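Local coordinates for hypothetical protein ST1066 (Sulfolobus tokodaii, PDB 2PJZ), which probably binds and hydrolyses ATP as the ATP-binding subunit of an ABC transporter, possibly one for cobalt, at residues A[206-211]-A[225-230]; A[211-216]-A[237-242]. All coordinates share one frame; numbering follows the deposited sequence.

Contact 1. Residues A[206-211]-A[225-230]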
ATOM      1  N   GLY A 206      -7.949  12.472  -3.669  1.00 16.75           N
ATOM      2  CA  GLY A 206      -8.909  11.432  -4.014  1.00 16.72           C
ATOM      3  C   GLY A 206     -10.078  11.535  -3.053  1.00 17.19           C
ATOM      4  O   GLY A 206     -10.198  12.541  -2.370  1.00 17.09           O
ATOM      5  N   PRO A 207     -10.921  10.498  -2.977  1.00 16.74           N
ATOM      6  CA  PRO A 207     -10.784   9.205  -3.629  1.00 16.77           C
ATOM      7  C   PRO A 207     -11.279   9.204  -5.098  1.00 16.50           C
ATOM      8  O   PRO A 207     -11.985  10.115  -5.501  1.00 16.02           O
ATOM      9  CB  PRO A 207     -11.665   8.299  -2.769  1.00 17.20           C
ATOM     10  CG  PRO A 207     -12.761   9.205  -2.316  1.00 17.71           C
ATOM     11  CD  PRO A 207     -12.119  10.554  -2.115  1.00 17.78           C
ATOM     12  N   ILE A 208     -10.868   8.207  -5.863  1.00 16.20           N
ATOM     13  CA  ILE A 208     -11.463   7.958  -7.188  1.00 15.88           C
ATOM     14  C   ILE A 208     -11.655   6.463  -7.359  1.00 15.89           C
ATOM     15  O   ILE A 208     -10.835   5.659  -6.896  1.00 15.84           O
ATOM     16  CB  ILE A 208     -10.627   8.594  -8.345  1.00 16.15           C
ATOM     17  CG1 ILE A 208     -11.307   8.353  -9.712  1.00 16.74           C
ATOM     18  CG2 ILE A 208      -9.189   8.055  -8.381  1.00 17.57           C
ATOM     19  CD1 ILE A 208     -10.602   9.088 -10.858  1.00 16.65           C
ATOM     20  N   SER A 209     -12.755   6.061  -7.984  1.00 14.15           N
ATOM     21  CA  SER A 209     -12.949   4.648  -8.280  1.00 15.45           C
ATOM     22  C   SER A 209     -11.840   4.168  -9.224  1.00 16.11           C
ATOM     23  O   SER A 209     -11.573   4.832 -10.250  1.00 16.24           O
ATOM     24  CB  SER A 209     -14.309   4.455  -8.958  1.00 15.64           C
ATOM     25  OG  SER A 209     -14.393   3.150  -9.494  1.00 19.69           O
ATOM     26  N   VAL A 210     -11.221   3.032  -8.909  1.00 15.93           N
ATOM     27  CA  VAL A 210     -10.226   2.459  -9.820  1.00 16.65           C
ATOM     28  C   VAL A 210     -10.909   2.049 -11.149  1.00 17.44           C
ATOM     29  O   VAL A 210     -10.350   2.239 -12.234  1.00 17.54           O
ATOM     30  CB  VAL A 210      -9.505   1.279  -9.207  1.00 16.60           C
ATOM     31  CG1 VAL A 210      -8.668   0.593 -10.228  1.00 15.88           C
ATOM     32  CG2 VAL A 210      -8.563   1.772  -8.062  1.00 15.86           C
ATOM     33  N   SER A 211     -12.133   1.540 -11.059  1.00 19.06           N
ATOM     34  CA  SER A 211     -12.893   1.183 -12.276  1.00 19.59           C
ATOM     35  C   SER A 211     -12.959   2.382 -13.205  1.00 20.07           C
ATOM     36  O   SER A 211     -12.701   2.253 -14.409  1.00 22.78           O
ATOM     37  CB  SER A 211     -14.309   0.668 -11.927  1.00 20.48           C
ATOM     38  OG  SER A 211     -15.053   0.410 -13.121  1.00 23.22           O
ATOM     39  N   ASP A 225     -16.457  18.349 -15.673  1.00 41.42           N
ATOM     40  CA  ASP A 225     -17.072  17.104 -15.215  1.00 40.36           C
ATOM     41  C   ASP A 225     -16.026  16.074 -14.771  1.00 38.08           C
ATOM     42  O   ASP A 225     -16.250  14.865 -14.862  1.00 37.81           O
ATOM     43  CB  ASP A 225     -17.975  16.518 -16.311  1.00 41.25           C
ATOM     44  CG  ASP A 225     -18.915  15.429 -15.787  1.00 43.99           C
ATOM     45  OD1 ASP A 225     -19.045  14.382 -16.460  1.00 45.65           O
ATOM     46  OD2 ASP A 225     -19.518  15.618 -14.704  1.00 48.27           O
ATOM     47  N   ALA A 226     -14.891  16.558 -14.278  1.00 35.46           N
ATOM     48  CA  ALA A 226     -13.760  15.676 -13.932  1.00 32.50           C
ATOM     49  C   ALA A 226     -14.091  14.693 -12.801  1.00 30.57           C
ATOM     50  O   ALA A 226     -14.776  15.051 -11.854  1.00 31.19           O
ATOM     51  CB  ALA A 226     -12.541  16.514 -13.587  1.00 32.46           C
ATOM     52  N   LEU A 227     -13.628  13.450 -12.906  1.00 27.99           N
ATOM     53  CA  LEU A 227     -13.778  12.494 -11.810  1.00 26.30           C
ATOM     54  C   LEU A 227     -12.925  12.926 -10.614  1.00 25.73           C
ATOM     55  O   LEU A 227     -13.302  12.729  -9.445  1.00 25.02           O
ATOM     56  CB  LEU A 227     -13.367  11.098 -12.255  1.00 26.28           C
ATOM     57  CG  LEU A 227     -14.206  10.341 -13.284  1.00 26.08           C
ATOM     58  CD1 LEU A 227     -13.291   9.370 -14.015  1.00 24.44           C
ATOM     59  CD2 LEU A 227     -15.368   9.581 -12.612  1.00 24.58           C
ATOM     60  N   LEU A 228     -11.766  13.508 -10.910  1.00 23.76           N
ATOM     61  CA  LEU A 228     -10.890  14.034  -9.859  1.00 23.09           C
ATOM     62  C   LEU A 228      -9.973  15.090 -10.440  1.00 23.03           C
ATOM     63  O   LEU A 228      -9.420  14.892 -11.516  1.00 22.92           O
ATOM     64  CB  LEU A 228     -10.051  12.892  -9.256  1.00 22.78           C
ATOM     65  CG  LEU A 228      -9.045  13.242  -8.145  1.00 22.18           C
ATOM     66  CD1 LEU A 228      -9.782  13.738  -6.907  1.00 19.81           C
ATOM     67  CD2 LEU A 228      -8.202  12.006  -7.806  1.00 20.90           C
ATOM     68  N   VAL A 229      -9.818  16.203  -9.728  1.00 22.87           N
ATOM     69  CA  VAL A 229      -8.851  17.228 -10.115  1.00 24.09           C
ATOM     70  C   VAL A 229      -7.651  17.227  -9.156  1.00 23.79           C
ATOM     71  O   VAL A 229      -7.817  17.406  -7.960  1.00 24.06           O
ATOM     72  CB  VAL A 229      -9.470  18.643 -10.178  1.00 24.27           C
ATOM     73  CG1 VAL A 229      -8.422  19.670 -10.644  1.00 24.05           C
ATOM     74  CG2 VAL A 229     -10.710  18.653 -11.148  1.00 25.15           C
ATOM     75  N   LEU A 230      -6.462  17.002  -9.700  1.00 23.85           N
ATOM     76  CA  LEU A 230      -5.224  17.012  -8.909  1.00 24.41           C
ATOM     77  C   LEU A 230      -4.548  18.367  -8.950  1.00 25.92           C
ATOM     78  O   LEU A 230      -4.336  18.911 -10.020  1.00 26.63           O
ATOM     79  CB  LEU A 230      -4.234  15.983  -9.454  1.00 22.94           C
ATOM     80  CG  LEU A 230      -4.664  14.519  -9.525  1.00 22.56           C
ATOM     81  CD1 LEU A 230      -3.611  13.742 -10.257  1.00 18.24           C
ATOM     82  CD2 LEU A 230      -4.896  13.967  -8.109  1.00 22.45           C
TER
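I208 meets L227 and L228 where the edge strand 203-209 of the mixed P-loop NTPase sheet faces the small antiparallel sheet that follows it in the chain. The two strands belong to different sheets: the axes of 206-209 and 228-230 stay 8.1 Å apart at 137°, and the joint is made by hydrophobic side chains. I208 stretches its longer branch out fully, with CG1 trans to the backbone N (chi1 -178°), and this carries CD1 to L227 CB at 3.7 Å, the two side chains meeting nearly at right angles. Its other branch, CG2, lies 4.1 Å from L228 CD2. L227 and L228 can both reach this way because they sit opposite I239 in a classic beta bulge, which turns two successive residues to the same side of the chain. Strand 195-200 adds F198 against L228, and L213 from helix 210-214 packs on I208. Beyond the isoleucine, the leucine fork comes down on bare backbone. G206, at backbone angles (phi 149°) that call for glycine, lies just before the cis peptide bond of P207, and L228 CD1 rests 3.8 Å from G206 CA.

Contact 2. Residues A[211-216]-A[237-242]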
ATOM      1  N   SER A 211     -12.133   1.540 -11.059  1.00 19.06           N
ATOM      2  CA  SER A 211     -12.893   1.183 -12.276  1.00 19.59           C
ATOM      3  C   SER A 211     -12.959   2.382 -13.205  1.00 20.07           C
ATOM      4  O   SER A 211     -12.701   2.253 -14.409  1.00 22.78           O
ATOM      5  CB  SER A 211     -14.309   0.668 -11.927  1.00 20.48           C
ATOM      6  OG  SER A 211     -15.053   0.410 -13.121  1.00 23.22           O
ATOM      7  N   GLU A 212     -13.285   3.549 -12.663  1.00 20.05           N
ATOM      8  CA  GLU A 212     -13.426   4.761 -13.446  1.00 20.89           C
ATOM      9  C   GLU A 212     -12.062   5.308 -13.904  1.00 21.14           C
ATOM     10  O   GLU A 212     -11.901   5.757 -15.051  1.00 19.53           O
ATOM     11  CB  GLU A 212     -14.229   5.798 -12.681  1.00 21.31           C
ATOM     12  CG  GLU A 212     -15.531   5.149 -12.126  1.00 25.91           C
ATOM     13  CD  GLU A 212     -16.779   5.973 -12.292  1.00 34.06           C
ATOM     14  OE1 GLU A 212     -17.552   6.072 -11.313  1.00 38.06           O
ATOM     15  OE2 GLU A 212     -17.019   6.491 -13.399  1.00 35.07           O
ATOM     16  N   LEU A 213     -11.081   5.252 -13.003  1.00 19.57           N
ATOM     17  CA  LEU A 213      -9.705   5.621 -13.362  1.00 20.19           C
ATOM     18  C   LEU A 213      -9.200   4.856 -14.584  1.00 19.88           C
ATOM     19  O   LEU A 213      -8.662   5.470 -15.497  1.00 21.04           O
ATOM     20  CB  LEU A 213      -8.774   5.366 -12.176  1.00 19.66           C
ATOM     21  CG  LEU A 213      -7.332   5.868 -12.224  1.00 20.11           C
ATOM     22  CD1 LEU A 213      -7.239   7.365 -12.382  1.00 17.99           C
ATOM     23  CD2 LEU A 213      -6.644   5.393 -10.933  1.00 19.46           C
ATOM     24  N   LEU A 214      -9.387   3.538 -14.596  1.00 21.62           N
ATOM     25  CA  LEU A 214      -8.826   2.655 -15.625  1.00 23.60           C
ATOM     26  C   LEU A 214      -9.338   2.951 -17.030  1.00 25.21           C
ATOM     27  O   LEU A 214      -8.692   2.564 -18.023  1.00 25.65           O
ATOM     28  CB  LEU A 214      -9.097   1.194 -15.296  1.00 23.63           C
ATOM     29  CG  LEU A 214      -8.248   0.489 -14.241  1.00 23.73           C
ATOM     30  CD1 LEU A 214      -8.918  -0.770 -13.825  1.00 25.80           C
ATOM     31  CD2 LEU A 214      -6.851   0.191 -14.765  1.00 27.14           C
ATOM     32  N   GLU A 215     -10.484   3.630 -17.105  1.00 25.54           N
ATOM     33  CA  GLU A 215     -11.109   3.994 -18.378  1.00 27.06           C
ATOM     34  C   GLU A 215     -11.135   5.499 -18.557  1.00 26.22           C
ATOM     35  O   GLU A 215     -11.835   6.020 -19.428  1.00 27.97           O
ATOM     36  CB  GLU A 215     -12.527   3.375 -18.500  1.00 27.09           C
ATOM     37  CG  GLU A 215     -12.523   1.833 -18.562  1.00 29.91           C
ATOM     38  CD  GLU A 215     -11.661   1.261 -19.703  1.00 34.25           C
ATOM     39  OE1 GLU A 215     -11.460   1.950 -20.746  1.00 35.69           O
ATOM     40  OE2 GLU A 215     -11.182   0.109 -19.564  1.00 33.74           O
ATOM     41  N   SER A 216     -10.352   6.210 -17.750  1.00 24.25           N
ATOM     42  CA  SER A 216     -10.317   7.663 -17.799  1.00 23.13           C
ATOM     43  C   SER A 216      -9.197   8.197 -18.686  1.00 23.52           C
ATOM     44  O   SER A 216      -8.309   7.445 -19.110  1.00 22.97           O
ATOM     45  CB  SER A 216     -10.071   8.220 -16.397  1.00 23.68           C
ATOM     46  OG  SER A 216      -8.822   7.719 -15.937  1.00 22.59           O
ATOM     47  N   VAL A 237      -4.463  19.123 -12.843  1.00 30.83           N
ATOM     48  CA  VAL A 237      -4.491  18.009 -13.769  1.00 29.49           C
ATOM     49  C   VAL A 237      -5.805  17.289 -13.543  1.00 28.34           C
ATOM     50  O   VAL A 237      -6.103  16.852 -12.428  1.00 27.83           O
ATOM     51  CB  VAL A 237      -3.300  17.032 -13.542  1.00 29.54           C
ATOM     52  CG1 VAL A 237      -3.477  15.785 -14.342  1.00 29.10           C
ATOM     53  CG2 VAL A 237      -1.975  17.689 -13.912  1.00 30.71           C
ATOM     54  N   SER A 238      -6.613  17.186 -14.591  1.00 27.14           N
ATOM     55  CA  SER A 238      -7.927  16.577 -14.457  1.00 26.11           C
ATOM     56  C   SER A 238      -7.955  15.163 -14.967  1.00 25.52           C
ATOM     57  O   SER A 238      -7.441  14.860 -16.056  1.00 24.68           O
ATOM     58  CB  SER A 238      -8.996  17.407 -15.173  1.00 26.10           C
ATOM     59  OG  SER A 238      -9.172  18.641 -14.513  1.00 26.12           O
ATOM     60  N   ILE A 239      -8.590  14.298 -14.173  1.00 24.63           N
ATOM     61  CA  ILE A 239      -8.909  12.941 -14.582  1.00 24.65           C
ATOM     62  C   ILE A 239     -10.380  12.967 -15.025  1.00 25.91           C
ATOM     63  O   ILE A 239     -11.292  13.247 -14.218  1.00 24.07           O
ATOM     64  CB  ILE A 239      -8.631  11.926 -13.430  1.00 23.97           C
ATOM     65  CG1 ILE A 239      -7.134  11.965 -13.055  1.00 24.48           C
ATOM     66  CG2 ILE A 239      -9.013  10.548 -13.830  1.00 22.03           C
ATOM     67  CD1 ILE A 239      -6.768  11.211 -11.771  1.00 26.19           C
ATOM     68  N   VAL A 240     -10.580  12.708 -16.321  1.00 27.66           N
ATOM     69  CA  VAL A 240     -11.890  12.832 -16.980  1.00 29.21           C
ATOM     70  C   VAL A 240     -12.377  11.496 -17.586  1.00 31.07           C
ATOM     71  O   VAL A 240     -11.592  10.698 -18.104  1.00 31.35           O
ATOM     72  CB  VAL A 240     -11.858  13.948 -18.060  1.00 29.22           C
ATOM     73  CG1 VAL A 240     -11.493  15.304 -17.435  1.00 28.42           C
ATOM     74  CG2 VAL A 240     -10.863  13.602 -19.159  1.00 29.26           C
ATOM     75  N   LYS A 241     -13.681  11.254 -17.509  1.00 33.16           N
ATOM     76  CA  LYS A 241     -14.272  10.041 -18.052  1.00 35.52           C
ATOM     77  C   LYS A 241     -14.348  10.149 -19.581  1.00 37.16           C
ATOM     78  O   LYS A 241     -14.730  11.183 -20.114  1.00 37.38           O
ATOM     79  CB  LYS A 241     -15.665   9.823 -17.457  1.00 35.79           C
ATOM     80  CG  LYS A 241     -16.133   8.404 -17.580  1.00 37.06           C
ATOM     81  CD  LYS A 241     -17.274   8.068 -16.608  1.00 38.60           C
ATOM     82  CE  LYS A 241     -17.443   6.569 -16.538  1.00 38.25           C
ATOM     83  NZ  LYS A 241     -16.370   5.965 -15.688  1.00 40.03           N
ATOM     84  N   GLY A 242     -13.973   9.087 -20.282  1.00 39.13           N
ATOM     85  CA  GLY A 242     -13.923   9.149 -21.744  1.00 41.84           C
ATOM     86  C   GLY A 242     -12.793  10.014 -22.291  1.00 43.27           C
ATOM     87  O   GLY A 242     -11.816  10.285 -21.585  1.00 43.73           O
TER
HETATM   88  O   HOH W   1     -13.799   6.553 -16.545  1.00 28.74           O
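E212 and K241 join helix 210-214 to the end of strand 235-241, in the small antiparallel sheet that follows the P-loop NTPase core. K241 starts away from the helix but runs nearly straight until chi4 (77°), where the chain bends and swings NZ over to E212. The glutamate meets it with a chain bent at chi2 (-136°), and E212 OE2 forms a salt bridge and hydrogen bond with K241 NZ, modelled at 2.4 Å, so short that the exact length is doubtful. The ammonium is also tied to the helix backbone by water 1, which accepts from K241 NZ at 2.8 Å and donates to E212 O. That second link would fix where the lysine tip sits, although both residues lie toward the surface.

Deeper in, the contact turns apolar. L213 has CG trans to its backbone N (chi1 -171°), which brings CD1 to 3.9 Å from I239 CG2. Both side chains also touch F198 of strand 195-200, so the helix and the small sheet share one hydrophobic patch with the core sheet. S216, two residues past the helix, settles against the same isoleucine branch: its CB approaches I239 CG2 at 3.6 Å, while on the backbone side S216 CA lies 3.3 Å from V240 O.

From the N terminus, the chain completes the core sheet with edge strand 203-209 and passes straight into helix 210-214, where the segments of the two contacts overlap at S211. It then runs through strand 216-220 and returns at 225-230, so that contact 1 closes a loop back onto the edge strand. The turn into strand 235-241 follows, and contact 2 closes a second loop from 237-242 back to the helix. The segments alternate, so the loops cross, with centres about 7 Å apart. Neighbouring strands 228-232 and 235-241 are probably joined by hydrogen bonds such as L228 O to I239 N. Together the contacts seat the small sheet against both the edge strand and its helix.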